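Local coordinates for protein LYND (Lyngbya aestuarii, PDB 4V1T) that probably catalyses, as a YcaO-family cyclodehydratase, the ATP-dependent conversion of cysteine residues in a precursor peptide to thiazolines, at residues P86-S89 with S90-A94; E57-D60 with G61-P65; L99-P103 with P104-E108; V156-D160 with Y161-E165. All coordinates share one frame; numbering follows the deposited sequence.

Contact 1 (P86-S89 with S90-A94); sequences PELS and SEVAA
Leu88 meets the first turn of helix 90-98 with one of its two branches: CD2 lies 3.9 Å from CG1 of Val92, the two side chains crossing at about a right angle. Nearer its root the fit is looser, CB of Leu88 standing 4.3 Å from CB of Ala93, while the other methyl, CD1, packs on Pro103 and Ala107 of helix 103-109. Ser89 comes next and is the N-cap. Its OG, held between the backbone N and the carbonyl carbon (chi1 74°), turns in under the helix end and accepts the N-H of Val92 at 3.1 Å, with an angle of 163° at the hydrogen. The same OG lies 3.2 Å from CG2 of Val92, which splits the valine's work: CG1 meets the leucine, CG2 the serine hydroxyl. The carbonyl oxygen Ser89 O then takes the N-H of Ala93 at 3.0 Å and 170°, an almost straight helical bond. Beyond the cap, Ser90 OG donates to Glu91 OE1 over a distance of 3.0 Å, approaching from above the carboxylate plane. Val92 also packs on Leu249 of the second subunit, and the backbone of Glu91 is hydrogen-bonded to that subunit. Leu88 before the cap and Ala93 in the first turn occupy the two positions of a hydrophobic staple. Chemically, this is a one-sided serine cap: Ser89 OG serves Val92 N, which has no earlier helical carbonyl to bond; the valine returns no side-chain bond, and Ser89 O opens the regular helical bonding. The carboxylate of Glu91, so near the N-terminus, would probably interact favourably with the helix dipole.

Contact 2 (E57-D60 with G61-P65); sequences EKLD and GEVPP
Leu59 and Val63 meet across the turn that joins helix 52-58 to helix 65-78, within the region assigned to a winged helix-turn-helix domain. Their contact is slight: CD1 of Leu59 comes to 4.5 Å from CG2 of Val63. Leu59 is the first residue to leave helical geometry. One residue on, Asp60 N still donates to Glu57 O at 3.0 Å, closing the last turn of the helix. The chain then curls round the carbonyl of Leu59. This oxygen lies 2.9 Å from Gly61 N, but at an angle too poor for a hydrogen bond, and 3.0 Å from Val63 O, where two acceptors face each other. No clear hydrogen bond joins the two halves of the bend. Asp60 meets the second half only as the covalent neighbour of Gly61, and its CB points away from that half. Gly61 has ordinary negative phi, and within this bend neither the backbone angle nor the neighbouring atoms demand a glycine. Pro64 is the N-cap of the next helix and Pro65 its first residue, a place where a missing N-H costs no helical bond. Helix 37-42 covers the inner side of the turn: Leu59 packs on Gln41 and Ile42, Val63 on Leu38 and Gln41, and Glu62 OE1 is hydrogen-bonded to Gln41 NE2, joining the bend between two helices to a third.

Contact 3 (L99-P103 with P104-E108); sequences LGIAP and PVAAE
Ala102 O is gripped by two N-H groups of the helix it precedes. Ala106 N donates to it at 3.0 Å, nearly along the C=O axis, and Val105 N adds a bond at 2.9 Å that is weak because its angle at the hydrogen is only 119°. Ala102 is thus an N-cap that works through its backbone. Next along, Pro103 O receives the N-H of Ala107 at 2.9 Å. The rings of Pro103 and Pro104 lie side by side and point the same way, packed tightly where Pro103 CG is 3.4 Å from Pro104 CD. Ile101 leans onto the helix with CG2, which stands anti to the backbone N because CG1 lies beside that N (chi1 -53°), and this methyl lies 4.0 Å from Ala106 CB. Ala102 CB sits 4.0 Å from Val105 CG2. A glycine replacing Pro103 would remove the ring that meets Pro104 and Ala93, and would probably open a gap there and leave the first helical residue freer to turn. Around the contact, Ile101 and Val105 face helix 250-275 through Val269, His272 and Val273, Ala106 packs on Trp96 of helix 90-98, and Ala102 and Pro103 rest on Thr82 of strand 81-83.

Contact 4 (V156-D160 with Y161-E165); sequences VLTDD and YLQPE
Gln163 folds back over the residues that follow strand 154-157 and touches them along its length. Its CB lies 3.6 Å from Asp160 O; CG comes to 3.3 Å from the same oxygen and also passes 3.4 Å from Thr158 OG1. A bend at chi2 (-76°) then carries the amide to Asp159, where NE2 donates to OD1 at 2.7 Å. That bond is nearly straight, uses the syn lone pair of OD1, and lies close to the amide plane; the carboxylate and amide planes are 23° apart, nearly coplanar, which suits the bond. Asp160 begins a type I beta turn ending at Gln163, whose N returns a weak bond to Asp160 O. The side chain of Asp160 adds an Asx turn: OD2 accepts Leu162 N at 3.0 Å, met on the anti side and somewhat out of the carboxylate plane, and the same oxygen forms a salt bridge with Arg215. An alanine at Asp160 would leave Leu162 N without this acceptor and is likely to leave the charge of Arg215 without its mate. On the other flank CG2 of Thr158 approaches the Tyr161 ring obliquely, 3.6 Å from CD1, while Tyr161 OH is bonded to Gly193 O. The turn leads from strand 154-157, paired with strands 114-118 and 180-184, toward helix 165-176. Helix 204-213 packs against it, Leu207 and Leu211 on Tyr161, Ala208 and Leu211 on Leu162, whose side chain is about 13 Å from the zinc ion.

In the fold
Contacts 1 and 3 are neighbours, their centres about 10 Å apart: each starts a helix, 90-98 and 103-109; Ala93 in the first and Leu88 before it pack on Pro103, Leu88 also on Ala107. Their caps differ, a serine hydroxyl with its carbonyl at the surface in contact 1, and a backbone carbonyl before two prolines in the partly buried contact 3. Contact 2 is also superficial, lies about 28 Å from contact 1 between centres, and is the least bonded of the four. Contact 4, about 62 Å from contact 2 between centres, is buried beside a mixed sheet; there carboxylates, an amide and a hydroxyl replace the apolar side chains of contact 3.

Contact 1 (P86-S89 with S90-A94)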
loop_
_atom_site.group_PDB
_atom_site.type_symbol
_atom_site.label_atom_id
_atom_site.label_comp_id
_atom_site.label_asym_id
_atom_site.label_seq_id
_atom_site.Cartn_x
_atom_site.Cartn_y
_atom_site.Cartn_z
ATOM N N PRO B 86 11.716 42.003 -1.894
ATOM C CA PRO B 86 10.956 42.944 -2.730
ATOM C C PRO B 86 10.793 42.495 -4.173
ATOM O O PRO B 86 9.792 42.824 -4.799
ATOM C CB PRO B 86 11.796 44.224 -2.673
ATOM C CG PRO B 86 12.585 44.117 -1.421
ATOM C CD PRO B 86 12.866 42.660 -1.240
ATOM N N GLU B 87 11.764 41.747 -4.684
ATOM C CA GLU B 87 11.785 41.377 -6.097
ATOM C C GLU B 87 10.879 40.200 -6.415
ATOM O O GLU B 87 10.751 39.815 -7.567
ATOM C CB GLU B 87 13.213 41.067 -6.561
ATOM C CG GLU B 87 13.963 40.060 -5.714
ATOM C CD GLU B 87 14.751 40.714 -4.594
ATOM O OE1 GLU B 87 15.777 41.362 -4.880
ATOM O OE2 GLU B 87 14.332 40.593 -3.430
ATOM N N LEU B 88 10.243 39.633 -5.395
ATOM C CA LEU B 88 9.325 38.505 -5.595
ATOM C C LEU B 88 7.880 38.916 -5.354
ATOM O O LEU B 88 7.595 39.671 -4.428
ATOM C CB LEU B 88 9.676 37.362 -4.644
ATOM C CG LEU B 88 11.024 36.680 -4.808
ATOM C CD1 LEU B 88 11.209 35.653 -3.709
ATOM C CD2 LEU B 88 11.167 36.042 -6.177
ATOM N N SER B 89 6.970 38.418 -6.177
ATOM C CA SER B 89 5.550 38.593 -5.929
ATOM C C SER B 89 5.170 37.882 -4.624
ATOM O O SER B 89 5.884 36.999 -4.159
ATOM C CB SER B 89 4.723 38.033 -7.087
ATOM O OG SER B 89 4.725 36.617 -7.074
ATOM N N SER B 90 4.045 38.264 -4.040
ATOM C CA SER B 90 3.586 37.636 -2.807
ATOM C C SER B 90 3.307 36.146 -3.039
ATOM O O SER B 90 3.544 35.320 -2.161
ATOM C CB SER B 90 2.333 38.337 -2.272
ATOM O OG SER B 90 1.325 38.384 -3.261
ATOM N N GLU B 91 2.827 35.813 -4.233
ATOM C CA GLU B 91 2.476 34.437 -4.564
ATOM C C GLU B 91 3.705 33.547 -4.701
ATOM O O GLU B 91 3.720 32.415 -4.210
ATOM C CB GLU B 91 1.653 34.384 -5.846
ATOM C CG GLU B 91 0.210 34.842 -5.677
ATOM C CD GLU B 91 -0.006 36.261 -6.174
ATOM O OE1 GLU B 91 0.890 37.117 -5.985
ATOM O OE2 GLU B 91 -1.070 36.520 -6.768
ATOM N N VAL B 92 4.741 34.065 -5.348
ATOM C CA VAL B 92 5.997 33.332 -5.501
ATOM C C VAL B 92 6.721 33.193 -4.160
ATOM O O VAL B 92 7.192 32.115 -3.809
ATOM C CB VAL B 92 6.915 34.017 -6.522
ATOM C CG1 VAL B 92 8.304 33.397 -6.519
ATOM C CG2 VAL B 92 6.315 33.923 -7.917
ATOM N N ALA B 93 6.807 34.288 -3.409
ATOM C CA ALA B 93 7.399 34.247 -2.080
ATOM C C ALA B 93 6.697 33.220 -1.217
ATOM O O ALA B 93 7.340 32.512 -0.434
ATOM C CB ALA B 93 7.344 35.616 -1.418
ATOM N N ALA B 94 5.379 33.137 -1.357
ATOM C CA ALA B 94 4.575 32.194 -0.577
ATOM C C ALA B 94 4.928 30.753 -0.929
ATOM O O ALA B 94 4.971 29.888 -0.066
ATOM C CB ALA B 94 3.097 32.447 -0.809
#

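Contact 2 (E57-D60 with G61-P65)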
loop_
_atom_site.group_PDB
_atom_site.type_symbol
_atom_site.label_atom_id
_atom_site.label_comp_id
_atom_site.label_asym_id
_atom_site.label_seq_id
_atom_site.Cartn_x
_atom_site.Cartn_y
_atom_site.Cartn_z
ATOM N N GLU B 57 7.318 52.910 15.743
ATOM C CA GLU B 57 6.628 54.192 15.818
ATOM C C GLU B 57 5.126 53.998 15.610
ATOM O O GLU B 57 4.310 54.680 16.226
ATOM C CB GLU B 57 7.211 55.192 14.809
ATOM C CG GLU B 57 6.442 55.355 13.502
ATOM C CD GLU B 57 6.976 56.501 12.659
ATOM O OE1 GLU B 57 7.950 57.167 13.085
ATOM O OE2 GLU B 57 6.411 56.746 11.569
ATOM N N LYS B 58 4.769 53.061 14.746
ATOM C CA LYS B 58 3.366 52.731 14.518
ATOM C C LYS B 58 2.709 52.268 15.824
ATOM O O LYS B 58 1.509 52.453 16.019
ATOM C CB LYS B 58 3.247 51.661 13.431
ATOM C CG LYS B 58 1.831 51.210 13.114
ATOM C CD LYS B 58 0.994 52.336 12.542
ATOM C CE LYS B 58 -0.304 51.800 11.959
ATOM N NZ LYS B 58 -1.192 52.900 11.504
ATOM N N LEU B 59 3.513 51.685 16.712
ATOM C CA LEU B 59 3.039 51.198 18.002
ATOM C C LEU B 59 3.607 52.011 19.162
ATOM O O LEU B 59 3.611 51.558 20.303
ATOM C CB LEU B 59 3.398 49.720 18.181
ATOM C CG LEU B 59 2.561 48.690 17.413
ATOM C CD1 LEU B 59 3.144 47.310 17.638
ATOM C CD2 LEU B 59 1.099 48.722 17.843
ATOM N N ASP B 60 4.065 53.223 18.877
ATOM C CA ASP B 60 4.627 54.080 19.910
ATOM C C ASP B 60 3.602 54.390 21.004
ATOM O O ASP B 60 3.960 54.849 22.079
ATOM C CB ASP B 60 5.141 55.383 19.301
ATOM C CG ASP B 60 6.132 56.092 20.196
ATOM O OD1 ASP B 60 7.083 55.440 20.672
ATOM O OD2 ASP B 60 5.962 57.303 20.423
ATOM N N GLY B 61 2.331 54.126 20.721
ATOM C CA GLY B 61 1.269 54.311 21.698
ATOM C C GLY B 61 1.419 53.413 22.912
ATOM O O GLY B 61 1.625 53.906 24.018
ATOM N N GLU B 62 1.329 52.099 22.701
ATOM C CA GLU B 62 1.365 51.149 23.808
ATOM C C GLU B 62 2.688 50.401 23.913
ATOM O O GLU B 62 3.500 50.684 24.794
ATOM C CB GLU B 62 0.217 50.142 23.702
ATOM C CG GLU B 62 -0.104 49.468 25.034
ATOM C CD GLU B 62 -0.661 48.067 24.888
ATOM O OE1 GLU B 62 -1.243 47.760 23.829
ATOM O OE2 GLU B 62 -0.519 47.268 25.840
ATOM N N VAL B 63 2.904 49.460 23.010
ATOM C CA VAL B 63 4.016 48.520 23.113
ATOM C C VAL B 63 5.352 49.236 22.944
ATOM O O VAL B 63 5.553 49.941 21.960
ATOM C CB VAL B 63 3.909 47.402 22.050
ATOM C CG1 VAL B 63 4.931 46.305 22.330
ATOM C CG2 VAL B 63 2.499 46.814 22.017
ATOM N N PRO B 64 6.277 49.055 23.900
ATOM C CA PRO B 64 7.590 49.678 23.748
ATOM C C PRO B 64 8.522 48.849 22.857
ATOM O O PRO B 64 8.239 47.670 22.618
ATOM C CB PRO B 64 8.105 49.754 25.188
ATOM C CG PRO B 64 7.473 48.588 25.861
ATOM C CD PRO B 64 6.143 48.363 25.194
ATOM N N PRO B 65 9.620 49.459 22.368
ATOM C CA PRO B 65 10.543 48.816 21.417
ATOM C C PRO B 65 11.101 47.469 21.880
ATOM O O PRO B 65 11.121 46.522 21.092
ATOM C CB PRO B 65 11.679 49.834 21.282
ATOM C CG PRO B 65 11.067 51.144 21.643
ATOM C CD PRO B 65 10.022 50.847 22.674
#

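Contact 3 (L99-P103 with P104-E108)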
loop_
_atom_site.group_PDB
_atom_site.type_symbol
_atom_site.label_atom_id
_atom_site.label_comp_id
_atom_site.label_asym_id
_atom_site.label_seq_id
_atom_site.Cartn_x
_atom_site.Cartn_y
_atom_site.Cartn_z
ATOM N N LEU B 99 7.862 26.068 1.506
ATOM C CA LEU B 99 8.883 25.024 1.482
ATOM C C LEU B 99 9.943 25.258 2.556
ATOM O O LEU B 99 10.921 24.531 2.635
ATOM C CB LEU B 99 9.530 24.965 0.098
ATOM C CG LEU B 99 8.640 24.367 -0.993
ATOM C CD1 LEU B 99 9.235 24.629 -2.369
ATOM C CD2 LEU B 99 8.445 22.878 -0.761
ATOM N N GLY B 100 9.739 26.287 3.368
ATOM C CA GLY B 100 10.643 26.601 4.462
ATOM C C GLY B 100 11.848 27.419 4.027
ATOM O O GLY B 100 12.856 27.427 4.715
ATOM N N ILE B 101 11.739 28.102 2.886
ATOM C CA ILE B 101 12.832 28.910 2.352
ATOM C C ILE B 101 12.541 30.400 2.497
ATOM O O ILE B 101 11.462 30.868 2.123
ATOM C CB ILE B 101 13.065 28.626 0.862
ATOM C CG1 ILE B 101 13.253 27.122 0.603
ATOM C CG2 ILE B 101 14.269 29.414 0.374
ATOM C CD1 ILE B 101 14.453 26.508 1.308
ATOM N N ALA B 102 13.471 31.139 3.100
ATOM C CA ALA B 102 13.319 32.590 3.234
ATOM C C ALA B 102 13.266 33.216 1.847
ATOM O O ALA B 102 14.127 32.937 1.018
ATOM C CB ALA B 102 14.468 33.177 4.038
ATOM N N PRO B 103 12.253 34.051 1.574
ATOM C CA PRO B 103 12.111 34.569 0.215
ATOM C C PRO B 103 13.343 35.296 -0.351
ATOM O O PRO B 103 13.589 35.177 -1.541
ATOM C CB PRO B 103 10.904 35.509 0.315
ATOM C CG PRO B 103 10.611 35.660 1.750
ATOM C CD PRO B 103 11.132 34.457 2.430
ATOM N N PRO B 104 14.096 36.048 0.472
ATOM C CA PRO B 104 15.301 36.639 -0.119
ATOM C C PRO B 104 16.349 35.599 -0.526
ATOM O O PRO B 104 17.097 35.824 -1.469
ATOM C CB PRO B 104 15.838 37.542 0.997
ATOM C CG PRO B 104 15.236 37.024 2.235
ATOM C CD PRO B 104 13.888 36.520 1.851
ATOM N N VAL B 105 16.397 34.481 0.193
ATOM C CA VAL B 105 17.272 33.369 -0.184
ATOM C C VAL B 105 16.822 32.729 -1.492
ATOM O O VAL B 105 17.643 32.383 -2.340
ATOM C CB VAL B 105 17.325 32.288 0.917
ATOM C CG1 VAL B 105 18.079 31.058 0.440
ATOM C CG2 VAL B 105 17.966 32.853 2.183
ATOM N N ALA B 106 15.513 32.568 -1.646
ATOM C CA ALA B 106 14.946 31.986 -2.863
ATOM C C ALA B 106 15.216 32.883 -4.057
ATOM O O ALA B 106 15.535 32.403 -5.141
ATOM C CB ALA B 106 13.449 31.760 -2.703
ATOM N N ALA B 107 15.077 34.187 -3.858
ATOM C CA ALA B 107 15.280 35.148 -4.933
ATOM C C ALA B 107 16.708 35.078 -5.475
ATOM O O ALA B 107 16.934 35.180 -6.681
ATOM C CB ALA B 107 14.975 36.552 -4.436
ATOM N N GLU B 108 17.668 34.894 -4.575
ATOM C CA GLU B 108 19.071 34.814 -4.974
ATOM C C GLU B 108 19.350 33.497 -5.719
ATOM O O GLU B 108 20.054 33.475 -6.729
ATOM C CB GLU B 108 19.984 34.936 -3.753
ATOM C CG GLU B 108 21.290 35.678 -4.024
ATOM C CD GLU B 108 21.094 37.173 -4.190
ATOM O OE1 GLU B 108 20.213 37.748 -3.515
ATOM O OE2 GLU B 108 21.832 37.769 -4.998
#

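Contact 4 (V156-D160 with Y161-E165)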
loop_
_atom_site.group_PDB
_atom_site.type_symbol
_atom_site.label_atom_id
_atom_site.label_comp_id
_atom_site.label_asym_id
_atom_site.label_seq_id
_atom_site.Cartn_x
_atom_site.Cartn_y
_atom_site.Cartn_z
ATOM N N VAL B 156 18.381 18.132 -19.794
ATOM C CA VAL B 156 18.411 17.379 -21.040
ATOM C C VAL B 156 17.013 16.884 -21.400
ATOM O O VAL B 156 16.418 16.107 -20.659
ATOM C CB VAL B 156 19.375 16.180 -20.945
ATOM C CG1 VAL B 156 19.437 15.433 -22.278
ATOM C CG2 VAL B 156 20.760 16.647 -20.550
ATOM N N LEU B 157 16.498 17.340 -22.543
ATOM C CA LEU B 157 15.186 16.918 -23.020
ATOM C C LEU B 157 15.370 15.796 -24.034
ATOM O O LEU B 157 16.065 15.978 -25.032
ATOM C CB LEU B 157 14.424 18.072 -23.666
ATOM C CG LEU B 157 14.591 19.474 -23.092
ATOM C CD1 LEU B 157 13.613 20.415 -23.770
ATOM C CD2 LEU B 157 14.374 19.505 -21.596
ATOM N N THR B 158 14.754 14.645 -23.774
ATOM C CA THR B 158 14.893 13.485 -24.640
ATOM C C THR B 158 13.525 12.971 -25.036
ATOM O O THR B 158 12.524 13.329 -24.412
ATOM C CB THR B 158 15.685 12.349 -23.962
ATOM O OG1 THR B 158 15.979 11.324 -24.925
ATOM C CG2 THR B 158 14.904 11.753 -22.784
ATOM N N ASP B 159 13.495 12.148 -26.086
ATOM C CA ASP B 159 12.282 11.430 -26.481
ATOM C C ASP B 159 12.326 10.002 -25.945
ATOM O O ASP B 159 11.315 9.302 -25.938
ATOM C CB ASP B 159 12.115 11.427 -28.008
ATOM C CG ASP B 159 13.326 10.858 -28.738
ATOM O OD1 ASP B 159 14.439 10.885 -28.184
ATOM O OD2 ASP B 159 13.165 10.382 -29.877
ATOM N N ASP B 160 13.504 9.577 -25.494
ATOM C CA ASP B 160 13.662 8.257 -24.897
ATOM C C ASP B 160 14.836 8.276 -23.936
ATOM O O ASP B 160 15.853 8.918 -24.213
ATOM C CB ASP B 160 13.863 7.190 -25.982
ATOM C CG ASP B 160 13.622 5.787 -25.468
ATOM O OD1 ASP B 160 12.461 5.327 -25.506
ATOM O OD2 ASP B 160 14.595 5.145 -25.025
ATOM N N TYR B 161 14.702 7.563 -22.819
ATOM C CA TYR B 161 15.743 7.550 -21.792
ATOM C C TYR B 161 16.918 6.619 -22.109
ATOM O O TYR B 161 17.883 6.574 -21.357
ATOM C CB TYR B 161 15.142 7.186 -20.441
ATOM C CG TYR B 161 14.626 8.389 -19.668
ATOM C CD1 TYR B 161 13.910 9.396 -20.298
ATOM C CD2 TYR B 161 14.856 8.512 -18.306
ATOM C CE1 TYR B 161 13.437 10.495 -19.587
ATOM C CE2 TYR B 161 14.397 9.603 -17.592
ATOM C CZ TYR B 161 13.688 10.589 -18.234
ATOM O OH TYR B 161 13.223 11.666 -17.518
ATOM N N LEU B 162 16.837 5.892 -23.218
ATOM C CA LEU B 162 17.940 5.035 -23.658
ATOM C C LEU B 162 18.589 5.564 -24.932
ATOM O O LEU B 162 19.285 4.831 -25.634
ATOM C CB LEU B 162 17.456 3.591 -23.871
ATOM C CG LEU B 162 17.148 2.773 -22.607
ATOM C CD1 LEU B 162 16.649 1.389 -23.002
ATOM C CD2 LEU B 162 18.372 2.655 -21.709
ATOM N N GLN B 163 18.387 6.844 -25.221
ATOM C CA GLN B 163 19.078 7.479 -26.341
ATOM C C GLN B 163 20.587 7.370 -26.144
ATOM O O GLN B 163 21.107 7.828 -25.130
ATOM C CB GLN B 163 18.682 8.951 -26.468
ATOM C CG GLN B 163 17.351 9.184 -27.168
ATOM C CD GLN B 163 17.447 9.006 -28.677
ATOM O OE1 GLN B 163 18.448 8.521 -29.189
ATOM N NE2 GLN B 163 16.405 9.412 -29.395
ATOM N N PRO B 164 21.302 6.767 -27.114
ATOM C CA PRO B 164 22.739 6.518 -26.925
ATOM C C PRO B 164 23.586 7.769 -26.655
ATOM O O PRO B 164 24.651 7.648 -26.064
ATOM C CB PRO B 164 23.168 5.839 -28.245
ATOM C CG PRO B 164 22.057 6.053 -29.196
ATOM C CD PRO B 164 20.811 6.173 -28.367
ATOM N N GLU B 165 23.120 8.942 -27.066
ATOM C CA GLU B 165 23.853 10.173 -26.808
ATOM C C GLU B 165 23.909 10.507 -25.308
ATOM O O GLU B 165 24.801 11.219 -24.860
ATOM C CB GLU B 165 23.224 11.344 -27.557
ATOM C CG GLU B 165 23.899 12.673 -27.232
ATOM C CD GLU B 165 23.457 13.811 -28.121
ATOM O OE1 GLU B 165 22.822 13.559 -29.169
ATOM O OE2 GLU B 165 23.763 14.970 -27.754
#